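PDB 5VOG: putative phosphoribosyltransferase from Neisseria gonorrhoeae, which binds the alarmone ppGpp and is possibly a phosphoribosyltransferase of the type I fold. Local coordinates for residues 95-100 with 123-128; 117-122 with 144-149. All blocks are in the same frame, centred on the assembly; numbering follows the deposited sequence.

Interaction 1: 95-100 with 123-128; sequences VLRGKN and KEDFDT
Asp125 meets Arg97 and Gly98 at the corner of the type II turn Leu96-Lys99. With CG anti to the backbone N (chi1 -169°), Asp125 OD2 lies 2.9 Å from Arg97 NH1. This salt bridge uses the anti lone pair of OD2 and lies near the guanidinium plane, while NE of the same arginine pairs with Glu94. The carbonyl of Asp125 takes a short, nearly straight bond from the turn, Gly98 N to Asp125 O, 2.6 Å. Next, Phe126 turns its ring edge to Leu96, Phe126 CE1 lying 3.9 Å from Leu96 CB. Asp127 N then donates to Lys99 O (2.8 Å). The carboxylate of Asp127 is tied through OD2 to two waters, one bridging to Gly98 O and the other to Asn100 ND2. Finally Thr128 N reaches Asn100 OD1 at 3.0 Å; the amide's ND2 also donates to Lys37 O, which fixes which end of the group faces Thr128. Both segments run directly into the neighbouring parallel strands 101-105 and 129-133 of the central sheet. The backbones are thus joined at Gly98-Asp125 and Lys99-Asp127 just before the strands begin, and the exposed side chains of Arg97, Asp125 and Asp127 add a salt bridge and water bridges.

Interaction 2: 117-122 with 144-149; sequences CLKELL and KIPEGI
In the alpha/beta core expected of a type I phosphoribosyltransferase, the last turns of helix 112-121 pack against the loop that leads into strand 151-157, and this contact is that helix-to-loop packing. Leu118 and Leu122, one helical turn apart in sequence, both point toward the loop and meet Pro146 and Ile149. The Pro146 ring sits across the two leucines: Pro146 CD lies 3.9 Å from Leu118 CD1, and on the ring's other flank Pro146 CB approaches Leu122 CD1 to 3.6 Å. Ile149 sends its extended side chain to the same place. With CG1 anti to the carbonyl carbon (chi1 -67°) and chi2 near 180°, Ile149 CD1 comes 3.9 Å from Leu118 CD1 and 4.0 Å from Leu122 CD1, touching both leucines. Ile145 contributes through a branch: its CB is directed away from the helix, yet Ile145 CG2 still reaches Leu118 CD1 at 4.0 Å. A type II turn from Pro146 to Ile149, with Gly148 at positive phi, folds the loop back and brings its two end residues to the same helix face. Lys119 only brushes the proline ring with its aliphatic chain, and its amino group pairs with Glu115 one turn earlier. Behind this layer Leu118 also rests on Val103 of strand 101-105, so it bridges sheet and loop. The grip between the two segments is carried by aliphatic carbons, implying that apolar packing and shape, rather than directional polar bonds, set how the loop lies on the helix.

How the interactions relate
From the N terminus, 95-100 comes first and leads into strand 101-105; helix 112-121 follows, carrying 117-122, and the chain runs on at once into 123-128. Interaction 1 closes the loop there, just ahead of strand 129-133. The chain then passes strand 135-137 before 144-149 returns to the helix, closing interaction 2 ahead of strand 151-157. Because 117-122 lies inside the first loop and 144-149 beyond it, the two closures cross rather than nest. They touch directly where Phe126 CD2 packs 3.6 Å from Leu121 O. Together they tie the entrances of three parallel strands adjacent in the sheet, 101-105, 129-133 and 151-157, to helix 112-121 and its trailing loop.

Interaction 1: 95-100 with 123-128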
# COMPACT_ATOMS: atom_id res chain seq x y z
N VAL A 95 -20.56 -0.12 5.83
CA VAL A 95 -20.67 -0.68 4.49
C VAL A 95 -20.06 -2.07 4.40
O VAL A 95 -20.37 -2.83 3.47
CB VAL A 95 -20.02 0.29 3.46
CG1 VAL A 95 -18.50 0.28 3.58
CG2 VAL A 95 -20.46 -0.05 2.04
N LEU A 96 -19.21 -2.45 5.36
CA LEU A 96 -18.61 -3.78 5.37
C LEU A 96 -19.38 -4.79 6.21
O LEU A 96 -19.01 -5.97 6.22
CB LEU A 96 -17.16 -3.70 5.87
CG LEU A 96 -16.19 -2.93 4.98
CD1 LEU A 96 -14.79 -2.99 5.58
CD2 LEU A 96 -16.20 -3.48 3.56
N ARG A 97 -20.42 -4.36 6.92
CA ARG A 97 -21.15 -5.29 7.77
C ARG A 97 -21.81 -6.38 6.92
O ARG A 97 -22.49 -6.08 5.93
CB ARG A 97 -22.21 -4.56 8.60
CG ARG A 97 -23.02 -5.49 9.49
CD ARG A 97 -24.07 -4.74 10.31
NE ARG A 97 -23.48 -3.77 11.22
CZ ARG A 97 -23.00 -4.07 12.43
NH1 ARG A 97 -23.04 -5.32 12.87
NH2 ARG A 97 -22.48 -3.12 13.19
N GLY A 98 -21.59 -7.63 7.30
CA GLY A 98 -22.15 -8.74 6.56
C GLY A 98 -21.54 -8.99 5.20
O GLY A 98 -22.10 -9.76 4.42
N LYS A 99 -20.40 -8.37 4.91
CA LYS A 99 -19.74 -8.52 3.62
C LYS A 99 -18.59 -9.53 3.71
O LYS A 99 -18.21 -9.98 4.79
CB LYS A 99 -19.21 -7.17 3.13
CG LYS A 99 -20.29 -6.13 2.90
CD LYS A 99 -21.29 -6.61 1.86
CE LYS A 99 -22.34 -5.56 1.55
NZ LYS A 99 -23.28 -6.03 0.50
N ASN A 100 -18.04 -9.86 2.55
CA ASN A 100 -16.90 -10.76 2.44
C ASN A 100 -15.63 -9.92 2.33
O ASN A 100 -15.52 -9.08 1.44
CB ASN A 100 -17.03 -11.66 1.22
CG ASN A 100 -18.26 -12.54 1.27
OD1 ASN A 100 -18.67 -12.97 2.34
ND2 ASN A 100 -18.85 -12.79 0.11
N LYS A 123 -13.89 -11.12 15.35
CA LYS A 123 -14.76 -10.45 16.31
C LYS A 123 -15.79 -9.56 15.64
O LYS A 123 -16.73 -9.12 16.32
CB LYS A 123 -13.93 -9.61 17.28
CG LYS A 123 -12.98 -10.42 18.13
CD LYS A 123 -12.13 -9.50 18.98
CE LYS A 123 -11.30 -10.28 19.98
NZ LYS A 123 -10.37 -9.37 20.67
N GLU A 124 -15.65 -9.30 14.35
CA GLU A 124 -16.50 -8.36 13.64
C GLU A 124 -17.63 -9.10 12.94
O GLU A 124 -17.68 -10.33 12.89
CB GLU A 124 -15.69 -7.56 12.63
CG GLU A 124 -14.44 -6.90 13.19
CD GLU A 124 -14.73 -5.72 14.11
OE1 GLU A 124 -15.90 -5.26 14.15
OE2 GLU A 124 -13.79 -5.26 14.78
N ASP A 125 -18.54 -8.32 12.37
CA ASP A 125 -19.74 -8.85 11.72
C ASP A 125 -19.53 -8.94 10.21
O ASP A 125 -20.18 -8.27 9.42
CB ASP A 125 -20.95 -7.99 12.06
CG ASP A 125 -22.27 -8.63 11.64
OD1 ASP A 125 -22.26 -9.81 11.22
OD2 ASP A 125 -23.31 -7.95 11.71
N PHE A 126 -18.58 -9.78 9.82
CA PHE A 126 -18.36 -10.12 8.42
C PHE A 126 -19.05 -11.44 8.09
O PHE A 126 -19.29 -12.27 8.96
CB PHE A 126 -16.87 -10.25 8.10
CG PHE A 126 -16.06 -9.01 8.36
CD1 PHE A 126 -16.37 -7.82 7.73
CD2 PHE A 126 -14.95 -9.06 9.19
CE1 PHE A 126 -15.61 -6.67 7.96
CE2 PHE A 126 -14.18 -7.91 9.42
CZ PHE A 126 -14.52 -6.73 8.80
N ASP A 127 -19.37 -11.61 6.81
CA ASP A 127 -19.85 -12.90 6.32
C ASP A 127 -18.68 -13.88 6.22
O ASP A 127 -18.49 -14.73 7.09
CB ASP A 127 -20.55 -12.74 4.98
CG ASP A 127 -21.10 -14.05 4.43
OD1 ASP A 127 -21.03 -15.07 5.14
OD2 ASP A 127 -21.62 -14.05 3.29
N THR A 128 -17.89 -13.77 5.15
CA THR A 128 -16.70 -14.59 4.95
C THR A 128 -15.46 -13.73 5.14
O THR A 128 -15.36 -12.64 4.56
CB THR A 128 -16.68 -15.21 3.55
OG1 THR A 128 -17.79 -16.10 3.40
CG2 THR A 128 -15.39 -15.98 3.31
O HOH W 1 -22.11 -11.56 2.16
O HOH W 2 -21.29 -14.53 0.80

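Interaction 2: 117-122 with 144-149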
# COMPACT_ATOMS: atom_id res chain seq x y z
N CYS A 117 -4.19 -11.19 13.41
CA CYS A 117 -5.13 -10.35 12.67
C CYS A 117 -6.44 -11.08 12.40
O CYS A 117 -7.51 -10.47 12.48
CB CYS A 117 -4.51 -9.90 11.36
SG CYS A 117 -3.18 -8.70 11.56
N LEU A 118 -6.37 -12.36 12.03
CA LEU A 118 -7.60 -13.10 11.75
C LEU A 118 -8.45 -13.26 13.01
O LEU A 118 -9.67 -13.11 12.95
CB LEU A 118 -7.27 -14.47 11.15
CG LEU A 118 -6.63 -14.38 9.75
CD1 LEU A 118 -6.23 -15.77 9.22
CD2 LEU A 118 -7.56 -13.64 8.78
N LYS A 119 -7.82 -13.56 14.15
CA LYS A 119 -8.58 -13.64 15.39
C LYS A 119 -9.28 -12.33 15.70
O LYS A 119 -10.44 -12.32 16.14
CB LYS A 119 -7.66 -14.05 16.54
CG LYS A 119 -7.37 -15.54 16.60
CD LYS A 119 -6.62 -15.91 17.87
CE LYS A 119 -6.45 -17.41 17.99
NZ LYS A 119 -5.76 -17.79 19.26
N GLU A 120 -8.60 -11.20 15.48
CA GLU A 120 -9.22 -9.92 15.76
C GLU A 120 -10.36 -9.64 14.79
O GLU A 120 -11.41 -9.11 15.20
CB GLU A 120 -8.18 -8.80 15.69
CG GLU A 120 -7.18 -8.82 16.83
CD GLU A 120 -7.85 -8.72 18.18
OE1 GLU A 120 -8.71 -7.83 18.35
OE2 GLU A 120 -7.53 -9.53 19.07
N LEU A 121 -10.19 -9.96 13.51
CA LEU A 121 -11.23 -9.67 12.53
C LEU A 121 -12.44 -10.59 12.66
O LEU A 121 -13.54 -10.20 12.26
CB LEU A 121 -10.65 -9.73 11.12
CG LEU A 121 -9.64 -8.61 10.81
CD1 LEU A 121 -8.90 -8.88 9.51
CD2 LEU A 121 -10.34 -7.26 10.74
N LEU A 122 -12.27 -11.77 13.25
CA LEU A 122 -13.42 -12.64 13.48
C LEU A 122 -14.33 -12.12 14.59
O LEU A 122 -15.44 -12.64 14.75
CB LEU A 122 -12.96 -14.06 13.82
CG LEU A 122 -12.42 -14.85 12.62
CD1 LEU A 122 -11.89 -16.21 13.06
CD2 LEU A 122 -13.49 -15.01 11.55
N LYS A 144 -1.58 -20.28 13.96
CA LYS A 144 -2.58 -21.16 13.38
C LYS A 144 -3.68 -20.34 12.72
O LYS A 144 -4.10 -19.31 13.25
CB LYS A 144 -3.20 -22.09 14.43
N ILE A 145 -4.13 -20.79 11.56
CA ILE A 145 -5.24 -20.13 10.85
C ILE A 145 -6.56 -20.64 11.43
O ILE A 145 -6.77 -21.86 11.48
CB ILE A 145 -5.16 -20.42 9.36
CG1 ILE A 145 -3.79 -19.99 8.82
CG2 ILE A 145 -6.31 -19.75 8.61
CD1 ILE A 145 -3.53 -20.46 7.43
N PRO A 146 -7.46 -19.75 11.86
CA PRO A 146 -8.74 -20.21 12.41
C PRO A 146 -9.51 -21.07 11.42
O PRO A 146 -9.28 -21.04 10.21
CB PRO A 146 -9.48 -18.90 12.72
CG PRO A 146 -8.39 -17.89 12.91
CD PRO A 146 -7.29 -18.29 11.96
N GLU A 147 -10.45 -21.84 11.97
CA GLU A 147 -11.27 -22.72 11.16
C GLU A 147 -12.24 -21.93 10.29
O GLU A 147 -12.77 -20.89 10.71
CB GLU A 147 -12.05 -23.69 12.05
CG GLU A 147 -11.20 -24.80 12.62
CD GLU A 147 -10.62 -25.67 11.53
OE1 GLU A 147 -11.40 -26.16 10.69
OE2 GLU A 147 -9.38 -25.86 11.51
N GLY A 148 -12.46 -22.42 9.07
CA GLY A 148 -13.44 -21.83 8.18
C GLY A 148 -12.98 -20.60 7.43
O GLY A 148 -13.83 -19.92 6.84
N ILE A 149 -11.69 -20.30 7.43
CA ILE A 149 -11.16 -19.15 6.69
C ILE A 149 -10.52 -19.66 5.41
O ILE A 149 -9.52 -20.39 5.47
CB ILE A 149 -10.15 -18.36 7.55
CG1 ILE A 149 -10.87 -17.70 8.73
CG2 ILE A 149 -9.44 -17.31 6.70
CD1 ILE A 149 -9.96 -16.85 9.59